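Long-range contact in putative acyl-CoA thioester hydrolase YbhC (PDB 3GRH), which is a putative thioesterase of the bacterial outer membrane, built on the pectinesterase fold yet neither binding pectin nor showing pectinesterase activity: residues K138-D149 and N207-V218. Sequence-based numbering, arbitrary orientation.
Sequences KPIDVKIGLSLD and NLTIENTLGDSV
Asn-212 reaches across to the backbone of Leu-148 with both ends of its amide. Asn-212 ND2 donates to Leu-148 O at 3.0 Å, in the carbonyl plane and on a lone pair, while Asn-212 OD1 receives Leu-148 N in a longer bond of 3.3 Å. CG stands anti to the backbone N (chi1 -167°), which carries the amide alongside segment 138-149 where it runs on past its strand. The same OD1 also accepts Leu-214 N, closing an Asx turn, and ND2 has a further acceptor in Val-226 O, bonds that together should fix the turn of the amide. Beside it, Ser-147 OG and Thr-213 OG1 meet at 2.6 Å, a short hydroxyl pair, and farther on Leu-214 lays CD2 obliquely against the carboxylate of Asp-149, whose oxygens bond to Gly-151 and His-223.

Ahead of this end the strands pair in parallel: Ile-144 N gives to Thr-209 O, and Ile-144 O takes Glu-211 N. Ile-144 and Ile-210 lie side by side on one face, CD1 of the first 4.2 Å from CG1 of the second, with Val-142 CG1 against Leu-208 CB nearby. On the reverse face, Thr-209 OG1 donates to Pro-139 O from above the carbonyl plane (2.9 Å) and is itself bonded to Asn-241. A water joins Lys-138 O to Asn-207 O where the chain turns its corner. Parallel strands stacked in register, here with Ile over Ile, and strand 240-243 next in line, form one wall of the right-handed parallel beta-helix, the fold of the pectinesterase family.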
loop_
_atom_site.group_PDB
_atom_site.type_symbol
_atom_site.label_atom_id
_atom_site.label_comp_id
_atom_site.label_asym_id
_atom_site.label_seq_id
_atom_site.Cartn_x
_atom_site.Cartn_y
_atom_site.Cartn_z
ATOM N N LYS A 138 13.535 -14.214 -9.811
ATOM C CA LYS A 138 12.336 -13.406 -9.854
ATOM C C LYS A 138 11.803 -13.148 -8.446
ATOM O O LYS A 138 12.063 -13.936 -7.537
ATOM C CB LYS A 138 11.228 -14.158 -10.604
ATOM C CG LYS A 138 11.530 -14.295 -12.102
ATOM C CD LYS A 138 10.481 -15.060 -12.859
ATOM C CE LYS A 138 10.942 -15.489 -14.243
ATOM N NZ LYS A 138 11.799 -16.734 -14.241
ATOM N N PRO A 139 10.952 -12.142 -8.297
ATOM C CA PRO A 139 10.380 -11.950 -6.939
ATOM C C PRO A 139 9.567 -13.080 -6.401
ATOM O O PRO A 139 9.570 -13.335 -5.180
ATOM C CB PRO A 139 9.534 -10.662 -7.086
ATOM C CG PRO A 139 10.068 -10.000 -8.217
ATOM C CD PRO A 139 10.603 -11.021 -9.170
ATOM N N ILE A 140 8.992 -13.891 -7.293
ATOM C CA ILE A 140 8.194 -15.037 -6.844
ATOM C C ILE A 140 9.003 -16.159 -6.197
ATOM O O ILE A 140 8.479 -17.128 -5.636
ATOM C CB ILE A 140 7.305 -15.535 -8.022
ATOM C CG1 ILE A 140 6.183 -16.443 -7.473
ATOM C CG2 ILE A 140 8.142 -16.187 -9.103
ATOM C CD1 ILE A 140 5.069 -15.689 -6.632
ATOM N N ASP A 141 10.315 -16.104 -6.370
ATOM C CA ASP A 141 11.208 -17.118 -5.852
ATOM C C ASP A 141 11.382 -17.087 -4.349
ATOM O O ASP A 141 11.766 -18.112 -3.823
ATOM C CB ASP A 141 12.511 -17.013 -6.618
ATOM C CG ASP A 141 12.318 -17.512 -8.100
ATOM O OD1 ASP A 141 11.512 -18.486 -8.330
ATOM O OD2 ASP A 141 12.961 -16.991 -9.070
ATOM N N VAL A 142 11.097 -15.941 -3.677
ATOM C CA VAL A 142 11.159 -15.844 -2.235
ATOM C C VAL A 142 9.716 -15.514 -1.830
ATOM O O VAL A 142 9.242 -14.431 -2.152
ATOM C CB VAL A 142 12.144 -14.759 -1.781
ATOM C CG1 VAL A 142 11.908 -14.432 -0.293
ATOM C CG2 VAL A 142 13.554 -15.176 -2.094
ATOM N N LYS A 143 9.059 -16.385 -1.084
ATOM C CA LYS A 143 7.640 -16.248 -0.721
ATOM C C LYS A 143 7.521 -16.162 0.781
ATOM O O LYS A 143 7.929 -17.051 1.464
ATOM C CB LYS A 143 6.854 -17.444 -1.166
ATOM C CG LYS A 143 6.835 -17.638 -2.676
ATOM C CD LYS A 143 6.026 -18.823 -3.110
ATOM C CE LYS A 143 5.827 -19.009 -4.590
ATOM N NZ LYS A 143 7.069 -19.590 -5.287
ATOM N N ILE A 144 6.956 -15.101 1.264
ATOM C CA ILE A 144 6.694 -14.878 2.673
ATOM C C ILE A 144 5.191 -14.900 2.856
ATOM O O ILE A 144 4.478 -14.200 2.146
ATOM C CB ILE A 144 7.188 -13.492 3.076
ATOM C CG1 ILE A 144 8.702 -13.439 2.937
ATOM C CG2 ILE A 144 6.687 -13.168 4.524
ATOM C CD1 ILE A 144 9.190 -11.970 3.174
ATOM N N GLY A 145 4.664 -15.779 3.689
ATOM C CA GLY A 145 3.212 -15.879 3.758
ATOM C C GLY A 145 2.712 -16.496 5.053
ATOM O O GLY A 145 3.384 -17.213 5.784
ATOM N N LEU A 146 1.473 -16.181 5.316
ATOM C CA LEU A 146 0.694 -16.795 6.406
ATOM C C LEU A 146 -0.793 -16.460 6.084
ATOM O O LEU A 146 -1.037 -15.495 5.359
ATOM C CB LEU A 146 1.057 -16.243 7.796
ATOM C CG LEU A 146 0.611 -17.003 8.992
ATOM C CD1 LEU A 146 1.311 -18.364 9.023
ATOM C CD2 LEU A 146 0.864 -16.176 10.254
ATOM N N SER A 147 -1.743 -17.222 6.611
ATOM C CA SER A 147 -3.170 -16.926 6.447
ATOM C C SER A 147 -3.676 -16.300 7.707
ATOM O O SER A 147 -3.695 -16.931 8.752
ATOM C CB SER A 147 -3.976 -18.186 6.176
ATOM O OG SER A 147 -3.589 -18.769 4.955
ATOM N N LEU A 148 -4.100 -15.040 7.649
ATOM C CA LEU A 148 -4.677 -14.363 8.786
ATOM C C LEU A 148 -5.867 -13.525 8.352
ATOM O O LEU A 148 -5.827 -12.841 7.333
ATOM C CB LEU A 148 -3.710 -13.419 9.417
ATOM C CG LEU A 148 -2.449 -13.987 10.008
ATOM C CD1 LEU A 148 -1.535 -12.785 10.420
ATOM C CD2 LEU A 148 -2.707 -15.013 11.166
ATOM N N ASP A 149 -6.939 -13.632 9.072
ATOM C CA ASP A 149 -8.209 -12.954 8.746
ATOM C C ASP A 149 -8.577 -12.038 9.908
ATOM O O ASP A 149 -8.573 -12.462 11.035
ATOM C CB ASP A 149 -9.278 -14.010 8.570
ATOM C CG ASP A 149 -10.666 -13.492 8.077
ATOM O OD1 ASP A 149 -11.101 -12.324 8.246
ATOM O OD2 ASP A 149 -11.424 -14.346 7.487
ATOM N N ASN A 207 12.622 -7.543 -4.454
ATOM C CA ASN A 207 12.807 -8.838 -5.060
ATOM C C ASN A 207 12.304 -9.986 -4.217
ATOM O O ASN A 207 12.936 -11.013 -4.027
ATOM C CB ASN A 207 14.243 -9.094 -5.528
ATOM C CG ASN A 207 14.327 -10.257 -6.487
ATOM O OD1 ASN A 207 13.442 -10.408 -7.388
ATOM N ND2 ASN A 207 15.428 -10.988 -6.430
ATOM N N LEU A 208 11.072 -9.857 -3.726
ATOM C CA LEU A 208 10.428 -10.889 -2.941
ATOM C C LEU A 208 8.922 -10.781 -3.052
ATOM O O LEU A 208 8.423 -9.859 -3.658
ATOM C CB LEU A 208 10.824 -10.892 -1.490
ATOM C CG LEU A 208 10.888 -9.597 -0.766
ATOM C CD1 LEU A 208 9.502 -9.152 -0.363
ATOM C CD2 LEU A 208 11.774 -9.694 0.400
ATOM N N THR A 209 8.236 -11.777 -2.508
ATOM C CA THR A 209 6.776 -11.890 -2.570
ATOM C C THR A 209 6.279 -11.955 -1.171
ATOM O O THR A 209 6.777 -12.708 -0.370
ATOM C CB THR A 209 6.302 -13.143 -3.341
ATOM O OG1 THR A 209 6.782 -12.968 -4.692
ATOM C CG2 THR A 209 4.778 -13.250 -3.368
ATOM N N ILE A 210 5.242 -11.170 -0.907
ATOM C CA ILE A 210 4.563 -11.198 0.422
ATOM C C ILE A 210 3.082 -11.472 0.166
ATOM O O ILE A 210 2.484 -10.826 -0.655
ATOM C CB ILE A 210 4.691 -9.929 1.178
ATOM C CG1 ILE A 210 6.159 -9.642 1.550
ATOM C CG2 ILE A 210 3.826 -10.029 2.437
ATOM C CD1 ILE A 210 6.476 -8.175 1.881
ATOM N N GLU A 211 2.541 -12.518 0.800
ATOM C CA GLU A 211 1.177 -12.995 0.471
ATOM C C GLU A 211 0.463 -13.273 1.799
ATOM O O GLU A 211 0.994 -13.937 2.669
ATOM C CB GLU A 211 1.244 -14.246 -0.405
ATOM C CG GLU A 211 -0.085 -14.791 -0.827
ATOM C CD GLU A 211 -0.042 -15.813 -1.934
ATOM O OE1 GLU A 211 0.597 -15.507 -2.976
ATOM O OE2 GLU A 211 -0.699 -16.869 -1.788
ATOM N N ASN A 212 -0.754 -12.779 1.908
ATOM C CA ASN A 212 -1.712 -13.319 2.885
ATOM C C ASN A 212 -2.476 -14.429 2.184
ATOM O O ASN A 212 -3.200 -14.169 1.243
ATOM C CB ASN A 212 -2.593 -12.251 3.506
ATOM C CG ASN A 212 -3.324 -12.738 4.689
ATOM O OD1 ASN A 212 -3.863 -13.845 4.626
ATOM N ND2 ASN A 212 -3.472 -11.910 5.742
ATOM N N THR A 213 -2.157 -15.627 2.613
ATOM C CA THR A 213 -2.516 -16.839 1.870
ATOM C C THR A 213 -3.962 -17.251 2.218
ATOM O O THR A 213 -4.437 -18.322 1.755
ATOM C CB THR A 213 -1.528 -17.943 2.167
ATOM O OG1 THR A 213 -1.424 -18.164 3.583
ATOM C CG2 THR A 213 -0.118 -17.583 1.721
ATOM N N LEU A 214 -4.723 -16.433 2.917
ATOM C CA LEU A 214 -6.166 -16.733 3.118
ATOM C C LEU A 214 -6.889 -16.952 1.773
ATOM O O LEU A 214 -7.631 -17.947 1.581
ATOM C CB LEU A 214 -6.823 -15.618 3.902
ATOM C CG LEU A 214 -8.203 -15.824 4.471
ATOM C CD1 LEU A 214 -8.126 -16.779 5.701
ATOM C CD2 LEU A 214 -8.848 -14.489 4.853
ATOM N N GLY A 215 -6.572 -16.123 0.803
ATOM C CA GLY A 215 -6.962 -16.367 -0.547
ATOM C C GLY A 215 -8.398 -16.711 -0.736
ATOM O O GLY A 215 -9.281 -15.987 -0.268
ATOM N N ASP A 216 -8.642 -17.798 -1.476
ATOM C CA ASP A 216 -10.017 -18.179 -1.800
ATOM C C ASP A 216 -10.594 -19.230 -0.828
ATOM O O ASP A 216 -11.594 -19.963 -1.125
ATOM C CB ASP A 216 -10.079 -18.618 -3.257
ATOM C CG ASP A 216 -9.457 -17.592 -4.245
ATOM O OD1 ASP A 216 -9.725 -16.346 -4.177
ATOM O OD2 ASP A 216 -8.683 -18.049 -5.129
ATOM N N SER A 217 -10.041 -19.290 0.379
ATOM C CA SER A 217 -10.513 -20.194 1.399
ATOM C C SER A 217 -11.739 -19.663 2.115
ATOM O O SER A 217 -12.379 -20.365 2.909
ATOM C CB SER A 217 -9.416 -20.549 2.417
ATOM O OG SER A 217 -9.132 -19.469 3.270
ATOM N N VAL A 218 -12.063 -18.399 1.849
ATOM C CA VAL A 218 -13.173 -17.735 2.450
ATOM C C VAL A 218 -14.105 -17.212 1.370
ATOM O O VAL A 218 -13.754 -17.167 0.172
ATOM C CB VAL A 218 -12.677 -16.582 3.366
ATOM C CG1 VAL A 218 -11.804 -17.173 4.447
ATOM C CG2 VAL A 218 -11.878 -15.518 2.558
HETATM O O HOH W 1 13.645 -13.539 -5.189
#